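Local atomic coordinates of 3-hydroxyisobutyrate dehydrogenase (Thermus thermophilus, PDB entry 2CVZ), a protein that catalyses the NADP-dependent oxidation of 3-hydroxyisobutyrate, a step of valine catabolism, and binds NADPH between its Rossmann-type domain and a helical domain. Residues H162-V174 with L231-L243. Numbering follows the deposited sequence.
Sequences HAVKAINNALLAV and LLVKDLGIAMGVL. With NDP (NADPH dihydro-nicotinamide-adenine-dinucleotide phosphate), chain G.
L232 CD1 lies 3.9 Å from N169 ND2, where helix 229-243 of the helical C-terminal region packs on the long helix 160-188 that follows the last strand of the Rossmann-type sheet. K234 bends at two torsions to bring NZ to the ribose hydroxyls O2D and O3D of NADPH and to a salt bridge with D235 OD1 (2.7 Å), met on the syn side. The other oxygen, D235 OD2, stands 2.9 Å from N169 ND2, with amide and carboxylate planes 82° apart. N169 OD1 in turn accepts from K165 NZ and, in its carbonyl plane, from N168 ND2, which fixes the amide's rotation. With an alanine here, K165 NZ would probably keep the carbonyl of V116 but lose this second acceptor, and turn more freely beside the nicotinamide ring. Further on, L236 CD2 reaches over A170 CA (3.6 Å) and A173 CB. I238 CG2 presses on A166 CB, and A239 CB nestles against A166 O (3.6 Å) and A170 CB, small residues that let the axes cross at -116°, 8.0 Å apart. V242 splits its methyls: CG1 touches I167 CD1, CG2 faces A163. Alanine-rich packing thus backs a polar end where N169 holds K165 and D235 holds K234, side by side at the cofactor pocket.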
ATOM      1  N   HIS C 162     -12.502 -15.468 -18.313  1.00 18.54           N
ATOM      2  CA  HIS C 162     -12.702 -15.109 -16.914  1.00 18.30           C
ATOM      3  C   HIS C 162     -11.497 -14.342 -16.382  1.00 17.49           C
ATOM      4  O   HIS C 162     -11.640 -13.428 -15.574  1.00 17.61           O
ATOM      5  CB  HIS C 162     -12.907 -16.363 -16.058  1.00 19.15           C
ATOM      6  CG  HIS C 162     -14.207 -17.061 -16.305  1.00 20.10           C
ATOM      7  ND1 HIS C 162     -15.409 -16.392 -16.386  1.00 20.05           N
ATOM      8  CD2 HIS C 162     -14.497 -18.375 -16.456  1.00 21.53           C
ATOM      9  CE1 HIS C 162     -16.384 -17.263 -16.577  1.00 20.11           C
ATOM     10  NE2 HIS C 162     -15.859 -18.473 -16.625  1.00 20.96           N
ATOM     11  N   ALA C 163     -10.310 -14.723 -16.838  1.00 17.09           N
ATOM     12  CA  ALA C 163      -9.083 -14.068 -16.402  1.00 16.97           C
ATOM     13  C   ALA C 163      -9.038 -12.614 -16.857  1.00 16.44           C
ATOM     14  O   ALA C 163      -8.729 -11.720 -16.069  1.00 16.83           O
ATOM     15  CB  ALA C 163      -7.873 -14.821 -16.935  1.00 17.45           C
ATOM     16  N   VAL C 164      -9.342 -12.376 -18.131  1.00 16.25           N
ATOM     17  CA  VAL C 164      -9.336 -11.016 -18.654  1.00 15.45           C
ATOM     18  C   VAL C 164     -10.406 -10.177 -17.961  1.00 15.14           C
ATOM     19  O   VAL C 164     -10.198  -8.995 -17.683  1.00 15.71           O
ATOM     20  CB  VAL C 164      -9.583 -10.999 -20.180  1.00 15.98           C
ATOM     21  CG1 VAL C 164      -9.729  -9.569 -20.671  1.00 14.67           C
ATOM     22  CG2 VAL C 164      -8.427 -11.681 -20.893  1.00 16.36           C
ATOM     23  N   LYS C 165     -11.549 -10.792 -17.680  1.00 15.72           N
ATOM     24  CA  LYS C 165     -12.636 -10.086 -17.011  1.00 17.53           C
ATOM     25  C   LYS C 165     -12.198  -9.649 -15.619  1.00 15.82           C
ATOM     26  O   LYS C 165     -12.437  -8.515 -15.214  1.00 16.66           O
ATOM     27  CB  LYS C 165     -13.880 -10.977 -16.907  1.00 16.86           C
ATOM     28  CG  LYS C 165     -15.020 -10.388 -16.063  1.00 18.07           C
ATOM     29  CD  LYS C 165     -15.502  -9.030 -16.585  1.00 21.04           C
ATOM     30  CE  LYS C 165     -16.632  -8.476 -15.722  1.00 22.60           C
ATOM     31  NZ  LYS C 165     -17.040  -7.096 -16.126  1.00 23.59           N
ATOM     32  N   ALA C 166     -11.553 -10.555 -14.891  1.00 16.29           N
ATOM     33  CA  ALA C 166     -11.091 -10.253 -13.542  1.00 15.67           C
ATOM     34  C   ALA C 166     -10.104  -9.094 -13.546  1.00 16.33           C
ATOM     35  O   ALA C 166     -10.195  -8.188 -12.719  1.00 15.66           O
ATOM     36  CB  ALA C 166     -10.449 -11.493 -12.912  1.00 15.81           C
ATOM     37  N   ILE C 167      -9.157  -9.118 -14.476  1.00 15.22           N
ATOM     38  CA  ILE C 167      -8.182  -8.044 -14.551  1.00 15.67           C
ATOM     39  C   ILE C 167      -8.867  -6.737 -14.939  1.00 16.30           C
ATOM     40  O   ILE C 167      -8.548  -5.680 -14.403  1.00 15.72           O
ATOM     41  CB  ILE C 167      -7.056  -8.384 -15.556  1.00 15.48           C
ATOM     42  CG1 ILE C 167      -6.214  -9.536 -15.004  1.00 16.85           C
ATOM     43  CG2 ILE C 167      -6.174  -7.169 -15.794  1.00 16.63           C
ATOM     44  CD1 ILE C 167      -5.626  -9.259 -13.623  1.00 17.27           C
ATOM     45  N   ASN C 168      -9.817  -6.805 -15.867  1.00 16.70           N
ATOM     46  CA  ASN C 168     -10.533  -5.602 -16.276  1.00 17.24           C
ATOM     47  C   ASN C 168     -11.207  -4.955 -15.065  1.00 17.41           C
ATOM     48  O   ASN C 168     -11.122  -3.742 -14.869  1.00 17.17           O
ATOM     49  CB  ASN C 168     -11.602  -5.931 -17.320  1.00 16.93           C
ATOM     50  CG  ASN C 168     -12.530  -4.760 -17.585  1.00 19.50           C
ATOM     51  OD1 ASN C 168     -12.160  -3.796 -18.258  1.00 18.32           O
ATOM     52  ND2 ASN C 168     -13.741  -4.830 -17.035  1.00 19.76           N
ATOM     53  N   ASN C 169     -11.879  -5.763 -14.253  1.00 17.42           N
ATOM     54  CA  ASN C 169     -12.554  -5.223 -13.080  1.00 18.30           C
ATOM     55  C   ASN C 169     -11.574  -4.749 -12.019  1.00 17.39           C
ATOM     56  O   ASN C 169     -11.892  -3.864 -11.231  1.00 17.59           O
ATOM     57  CB  ASN C 169     -13.537  -6.248 -12.517  1.00 21.66           C
ATOM     58  CG  ASN C 169     -14.881  -6.201 -13.227  1.00 23.88           C
ATOM     59  OD1 ASN C 169     -14.944  -6.010 -14.446  1.00 27.64           O
ATOM     60  ND2 ASN C 169     -15.957  -6.377 -12.476  1.00 23.56           N
ATOM     61  N   ALA C 170     -10.377  -5.327 -11.998  1.00 15.59           N
ATOM     62  CA  ALA C 170      -9.370  -4.882 -11.046  1.00 16.69           C
ATOM     63  C   ALA C 170      -8.939  -3.474 -11.474  1.00 16.87           C
ATOM     64  O   ALA C 170      -8.721  -2.599 -10.639  1.00 16.08           O
ATOM     65  CB  ALA C 170      -8.172  -5.827 -11.049  1.00 15.77           C
ATOM     66  N   LEU C 171      -8.827  -3.252 -12.780  1.00 16.59           N
ATOM     67  CA  LEU C 171      -8.437  -1.935 -13.264  1.00 15.12           C
ATOM     68  C   LEU C 171      -9.538  -0.923 -12.958  1.00 16.89           C
ATOM     69  O   LEU C 171      -9.256   0.201 -12.539  1.00 16.73           O
ATOM     70  CB  LEU C 171      -8.146  -1.966 -14.763  1.00 16.57           C
ATOM     71  CG  LEU C 171      -6.977  -2.852 -15.202  1.00 18.00           C
ATOM     72  CD1 LEU C 171      -6.667  -2.578 -16.668  1.00 19.66           C
ATOM     73  CD2 LEU C 171      -5.750  -2.571 -14.347  1.00 18.69           C
ATOM     74  N   LEU C 172     -10.791  -1.320 -13.166  1.00 15.97           N
ATOM     75  CA  LEU C 172     -11.914  -0.436 -12.872  1.00 16.53           C
ATOM     76  C   LEU C 172     -11.861  -0.052 -11.391  1.00 14.96           C
ATOM     77  O   LEU C 172     -12.002   1.119 -11.034  1.00 14.65           O
ATOM     78  CB  LEU C 172     -13.240  -1.141 -13.195  1.00 17.24           C
ATOM     79  CG  LEU C 172     -14.584  -0.501 -12.806  1.00 21.56           C
ATOM     80  CD1 LEU C 172     -14.856  -0.729 -11.338  1.00 23.70           C
ATOM     81  CD2 LEU C 172     -14.580   0.988 -13.136  1.00 18.53           C
ATOM     82  N   ALA C 173     -11.640  -1.047 -10.536  1.00 14.99           N
ATOM     83  CA  ALA C 173     -11.573  -0.821  -9.093  1.00 16.01           C
ATOM     84  C   ALA C 173     -10.505   0.209  -8.729  1.00 15.79           C
ATOM     85  O   ALA C 173     -10.762   1.152  -7.979  1.00 15.08           O
ATOM     86  CB  ALA C 173     -11.302  -2.144  -8.369  1.00 16.65           C
ATOM     87  N   VAL C 174      -9.302   0.025  -9.255  1.00 15.43           N
ATOM     88  CA  VAL C 174      -8.219   0.958  -8.981  1.00 16.84           C
ATOM     89  C   VAL C 174      -8.542   2.352  -9.507  1.00 15.41           C
ATOM     90  O   VAL C 174      -8.372   3.350  -8.806  1.00 16.09           O
ATOM     91  CB  VAL C 174      -6.904   0.479  -9.626  1.00 16.96           C
ATOM     92  CG1 VAL C 174      -5.879   1.595  -9.595  1.00 20.91           C
ATOM     93  CG2 VAL C 174      -6.375  -0.733  -8.883  1.00 20.16           C
ATOM     94  N   LEU C 231     -19.940  -8.392  -5.276  1.00 17.49           N
ATOM     95  CA  LEU C 231     -19.514  -9.059  -6.497  1.00 17.87           C
ATOM     96  C   LEU C 231     -18.187  -8.484  -6.993  1.00 17.00           C
ATOM     97  O   LEU C 231     -17.336  -9.218  -7.503  1.00 17.84           O
ATOM     98  CB  LEU C 231     -20.588  -8.918  -7.579  1.00 19.53           C
ATOM     99  CG  LEU C 231     -21.881  -9.698  -7.321  1.00 19.95           C
ATOM    100  CD1 LEU C 231     -22.901  -9.386  -8.415  1.00 20.85           C
ATOM    101  CD2 LEU C 231     -21.578 -11.189  -7.288  1.00 22.05           C
ATOM    102  N   LEU C 232     -18.003  -7.176  -6.846  1.00 16.51           N
ATOM    103  CA  LEU C 232     -16.755  -6.563  -7.287  1.00 17.05           C
ATOM    104  C   LEU C 232     -15.611  -7.097  -6.434  1.00 17.11           C
ATOM    105  O   LEU C 232     -14.518  -7.338  -6.933  1.00 15.70           O
ATOM    106  CB  LEU C 232     -16.812  -5.036  -7.184  1.00 16.78           C
ATOM    107  CG  LEU C 232     -15.514  -4.327  -7.605  1.00 17.15           C
ATOM    108  CD1 LEU C 232     -15.121  -4.761  -9.018  1.00 16.77           C
ATOM    109  CD2 LEU C 232     -15.697  -2.819  -7.550  1.00 18.56           C
ATOM    110  N   VAL C 233     -15.860  -7.282  -5.142  1.00 17.38           N
ATOM    111  CA  VAL C 233     -14.817  -7.813  -4.273  1.00 17.63           C
ATOM    112  C   VAL C 233     -14.519  -9.244  -4.721  1.00 17.71           C
ATOM    113  O   VAL C 233     -13.362  -9.662  -4.765  1.00 18.16           O
ATOM    114  CB  VAL C 233     -15.255  -7.794  -2.792  1.00 17.93           C
ATOM    115  CG1 VAL C 233     -14.225  -8.516  -1.930  1.00 19.66           C
ATOM    116  CG2 VAL C 233     -15.398  -6.353  -2.321  1.00 19.59           C
ATOM    117  N   LYS C 234     -15.564  -9.986  -5.071  1.00 17.24           N
ATOM    118  CA  LYS C 234     -15.392 -11.358  -5.536  1.00 17.72           C
ATOM    119  C   LYS C 234     -14.512 -11.350  -6.788  1.00 17.64           C
ATOM    120  O   LYS C 234     -13.618 -12.187  -6.930  1.00 17.34           O
ATOM    121  CB  LYS C 234     -16.756 -11.990  -5.835  1.00 16.42           C
ATOM    122  CG  LYS C 234     -16.708 -13.345  -6.550  1.00 18.61           C
ATOM    123  CD  LYS C 234     -16.759 -13.195  -8.071  1.00 17.76           C
ATOM    124  CE  LYS C 234     -18.097 -12.625  -8.535  1.00 18.99           C
ATOM    125  NZ  LYS C 234     -18.161 -12.482 -10.020  1.00 19.71           N
ATOM    126  N   ASP C 235     -14.761 -10.398  -7.685  1.00 17.72           N
ATOM    127  CA  ASP C 235     -13.971 -10.282  -8.912  1.00 17.20           C
ATOM    128  C   ASP C 235     -12.515  -9.974  -8.582  1.00 17.67           C
ATOM    129  O   ASP C 235     -11.602 -10.549  -9.174  1.00 16.74           O
ATOM    130  CB  ASP C 235     -14.511  -9.171  -9.817  1.00 18.08           C
ATOM    131  CG  ASP C 235     -15.891  -9.473 -10.352  1.00 19.06           C
ATOM    132  OD1 ASP C 235     -16.216 -10.665 -10.522  1.00 20.76           O
ATOM    133  OD2 ASP C 235     -16.641  -8.511 -10.626  1.00 21.52           O
ATOM    134  N   LEU C 236     -12.300  -9.050  -7.649  1.00 18.16           N
ATOM    135  CA  LEU C 236     -10.942  -8.699  -7.250  1.00 17.41           C
ATOM    136  C   LEU C 236     -10.261  -9.945  -6.690  1.00 18.44           C
ATOM    137  O   LEU C 236      -9.057 -10.137  -6.861  1.00 17.79           O
ATOM    138  CB  LEU C 236     -10.966  -7.574  -6.206  1.00 17.89           C
ATOM    139  CG  LEU C 236     -11.327  -6.190  -6.770  1.00 18.55           C
ATOM    140  CD1 LEU C 236     -11.624  -5.205  -5.649  1.00 18.00           C
ATOM    141  CD2 LEU C 236     -10.179  -5.691  -7.630  1.00 21.72           C
ATOM    142  N   GLY C 237     -11.044 -10.797  -6.032  1.00 17.07           N
ATOM    143  CA  GLY C 237     -10.500 -12.026  -5.483  1.00 17.84           C
ATOM    144  C   GLY C 237      -9.990 -12.915  -6.604  1.00 17.63           C
ATOM    145  O   GLY C 237      -8.935 -13.540  -6.493  1.00 17.66           O
ATOM    146  N   ILE C 238     -10.745 -12.967  -7.696  1.00 16.50           N
ATOM    147  CA  ILE C 238     -10.359 -13.770  -8.849  1.00 16.14           C
ATOM    148  C   ILE C 238      -9.126 -13.148  -9.500  1.00 16.20           C
ATOM    149  O   ILE C 238      -8.232 -13.858  -9.971  1.00 16.11           O
ATOM    150  CB  ILE C 238     -11.510 -13.845  -9.885  1.00 15.78           C
ATOM    151  CG1 ILE C 238     -12.728 -14.520  -9.251  1.00 18.71           C
ATOM    152  CG2 ILE C 238     -11.059 -14.623 -11.122  1.00 15.62           C
ATOM    153  CD1 ILE C 238     -13.966 -14.525 -10.135  1.00 18.59           C
ATOM    154  N   ALA C 239      -9.077 -11.819  -9.519  1.00 14.92           N
ATOM    155  CA  ALA C 239      -7.939 -11.119 -10.100  1.00 15.18           C
ATOM    156  C   ALA C 239      -6.657 -11.443  -9.325  1.00 15.78           C
ATOM    157  O   ALA C 239      -5.582 -11.556  -9.915  1.00 14.99           O
ATOM    158  CB  ALA C 239      -8.186  -9.620 -10.095  1.00 14.50           C
HETATM  159  N   MSE C 240      -6.770 -11.587  -8.007  1.00 14.62           N
HETATM  160  CA  MSE C 240      -5.607 -11.916  -7.187  1.00 16.26           C
HETATM  161  C   MSE C 240      -5.102 -13.305  -7.584  1.00 17.27           C
HETATM  162  O   MSE C 240      -3.903 -13.584  -7.535  1.00 18.44           O
HETATM  163  CB  MSE C 240      -5.969 -11.905  -5.696  1.00 16.74           C
HETATM  164  CG  MSE C 240      -6.474 -10.559  -5.163  1.00 16.56           C
HETATM  165 SE   MSE C 240      -5.286  -9.066  -5.521  1.00 22.99          SE
HETATM  166  CE  MSE C 240      -6.165  -8.378  -7.110  1.00 15.28           C
ATOM    167  N   GLY C 241      -6.029 -14.174  -7.975  1.00 16.84           N
ATOM    168  CA  GLY C 241      -5.665 -15.516  -8.392  1.00 17.20           C
ATOM    169  C   GLY C 241      -4.900 -15.462  -9.699  1.00 16.46           C
ATOM    170  O   GLY C 241      -4.017 -16.277  -9.949  1.00 16.60           O
ATOM    171  N   VAL C 242      -5.241 -14.493 -10.540  1.00 16.43           N
ATOM    172  CA  VAL C 242      -4.559 -14.333 -11.816  1.00 16.61           C
ATOM    173  C   VAL C 242      -3.140 -13.825 -11.557  1.00 17.27           C
ATOM    174  O   VAL C 242      -2.191 -14.244 -12.221  1.00 16.71           O
ATOM    175  CB  VAL C 242      -5.314 -13.343 -12.729  1.00 16.86           C
ATOM    176  CG1 VAL C 242      -4.528 -13.116 -14.016  1.00 18.48           C
ATOM    177  CG2 VAL C 242      -6.711 -13.889 -13.033  1.00 16.33           C
ATOM    178  N   LEU C 243      -3.002 -12.926 -10.586  1.00 15.84           N
ATOM    179  CA  LEU C 243      -1.690 -12.388 -10.234  1.00 16.51           C
ATOM    180  C   LEU C 243      -0.825 -13.471  -9.590  1.00 16.61           C
ATOM    181  O   LEU C 243       0.402 -13.408  -9.655  1.00 16.63           O
ATOM    182  CB  LEU C 243      -1.831 -11.213  -9.258  1.00 16.51           C
ATOM    183  CG  LEU C 243      -2.590  -9.980  -9.751  1.00 17.75           C
ATOM    184  CD1 LEU C 243      -2.728  -8.978  -8.614  1.00 16.72           C
ATOM    185  CD2 LEU C 243      -1.857  -9.354 -10.930  1.00 18.12           C
TER
HETATM  186  PA  NDP G1303     -27.679 -10.447  -9.437  1.00 22.75           P
HETATM  187  O1A NDP G1303     -28.538  -9.387  -9.891  1.00 21.81           O
HETATM  188  O2A NDP G1303     -27.272 -10.627  -7.999  1.00 23.93           O
HETATM  189  O5B NDP G1303     -28.363 -11.830  -9.985  1.00 22.87           O
HETATM  190  C5B NDP G1303     -27.771 -13.094  -9.662  1.00 23.18           C
HETATM  191  C4B NDP G1303     -28.685 -14.097 -10.351  1.00 24.39           C
HETATM  192  O4B NDP G1303     -28.156 -15.408 -10.012  1.00 24.01           O
HETATM  193  C3B NDP G1303     -30.131 -14.084  -9.972  1.00 24.49           C
HETATM  194  O3B NDP G1303     -30.930 -14.401 -11.142  1.00 24.41           O
HETATM  195  C2B NDP G1303     -30.271 -15.160  -8.965  1.00 24.72           C
HETATM  196  O2B NDP G1303     -31.571 -15.702  -8.721  1.00 25.08           O
HETATM  197  C1B NDP G1303     -29.238 -16.131  -9.446  1.00 24.08           C
HETATM  198  N9A NDP G1303     -28.754 -17.032  -8.364  1.00 24.46           N
HETATM  199  C8A NDP G1303     -28.055 -16.695  -7.181  1.00 25.81           C
HETATM  200  N7A NDP G1303     -27.792 -17.773  -6.467  1.00 25.49           N
HETATM  201  C5A NDP G1303     -28.310 -18.832  -7.160  1.00 26.48           C
HETATM  202  C6A NDP G1303     -28.359 -20.227  -6.937  1.00 27.60           C
HETATM  203  N6A NDP G1303     -27.813 -20.751  -5.839  1.00 28.13           N
HETATM  204  N1A NDP G1303     -28.965 -21.027  -7.849  1.00 28.35           N
HETATM  205  C2A NDP G1303     -29.518 -20.490  -8.961  1.00 28.39           C
HETATM  206  N3A NDP G1303     -29.526 -19.188  -9.266  1.00 26.33           N
HETATM  207  C4A NDP G1303     -28.899 -18.401  -8.316  1.00 25.66           C
HETATM  208  O3  NDP G1303     -26.347 -10.473 -10.275  1.00 22.62           O
HETATM  209  PN  NDP G1303     -25.714  -9.644 -11.486  1.00 20.78           P
HETATM  210  O1N NDP G1303     -25.577  -8.259 -11.025  1.00 21.88           O
HETATM  211  O2N NDP G1303     -26.602  -9.983 -12.647  1.00 20.81           O
HETATM  212  O5D NDP G1303     -24.339 -10.430 -11.686  1.00 20.45           O
HETATM  213  C5D NDP G1303     -24.291 -11.815 -12.159  1.00 20.64           C
HETATM  214  C4D NDP G1303     -22.854 -12.058 -12.714  1.00 21.04           C
HETATM  215  O4D NDP G1303     -22.581 -11.029 -13.662  1.00 19.95           O
HETATM  216  C3D NDP G1303     -21.783 -11.901 -11.629  1.00 19.99           C
HETATM  217  O3D NDP G1303     -20.766 -12.893 -11.832  1.00 18.80           O
HETATM  218  C2D NDP G1303     -21.297 -10.484 -11.783  1.00 20.76           C
HETATM  219  O2D NDP G1303     -20.027 -10.346 -11.170  1.00 20.96           O
HETATM  220  C1D NDP G1303     -21.324 -10.414 -13.367  1.00 20.21           C
HETATM  221  N1N NDP G1303     -21.364  -9.030 -13.933  1.00 20.05           N
HETATM  222  C2N NDP G1303     -22.204  -8.068 -13.306  1.00 20.60           C
HETATM  223  C3N NDP G1303     -22.220  -6.742 -13.902  1.00 20.96           C
HETATM  224  C7N NDP G1303     -23.064  -5.689 -13.328  1.00 21.74           C
HETATM  225  O7N NDP G1303     -22.899  -4.475 -13.566  1.00 20.74           O
HETATM  226  N7N NDP G1303     -24.086  -6.010 -12.512  1.00 18.82           N
HETATM  227  C4N NDP G1303     -21.425  -6.497 -15.030  1.00 20.99           C
HETATM  228  C5N NDP G1303     -20.628  -7.440 -15.611  1.00 21.52           C
HETATM  229  C6N NDP G1303     -20.596  -8.708 -15.065  1.00 21.04           C
HETATM  230  P2B NDP G1303     -32.648 -15.017  -7.835  1.00 25.79           P
HETATM  231  O1X NDP G1303     -33.474 -16.157  -7.390  1.00 24.99           O
HETATM  232  O2X NDP G1303     -33.391 -14.033  -8.669  1.00 26.53           O
HETATM  233  O3X NDP G1303     -31.977 -14.321  -6.652  1.00 24.28           O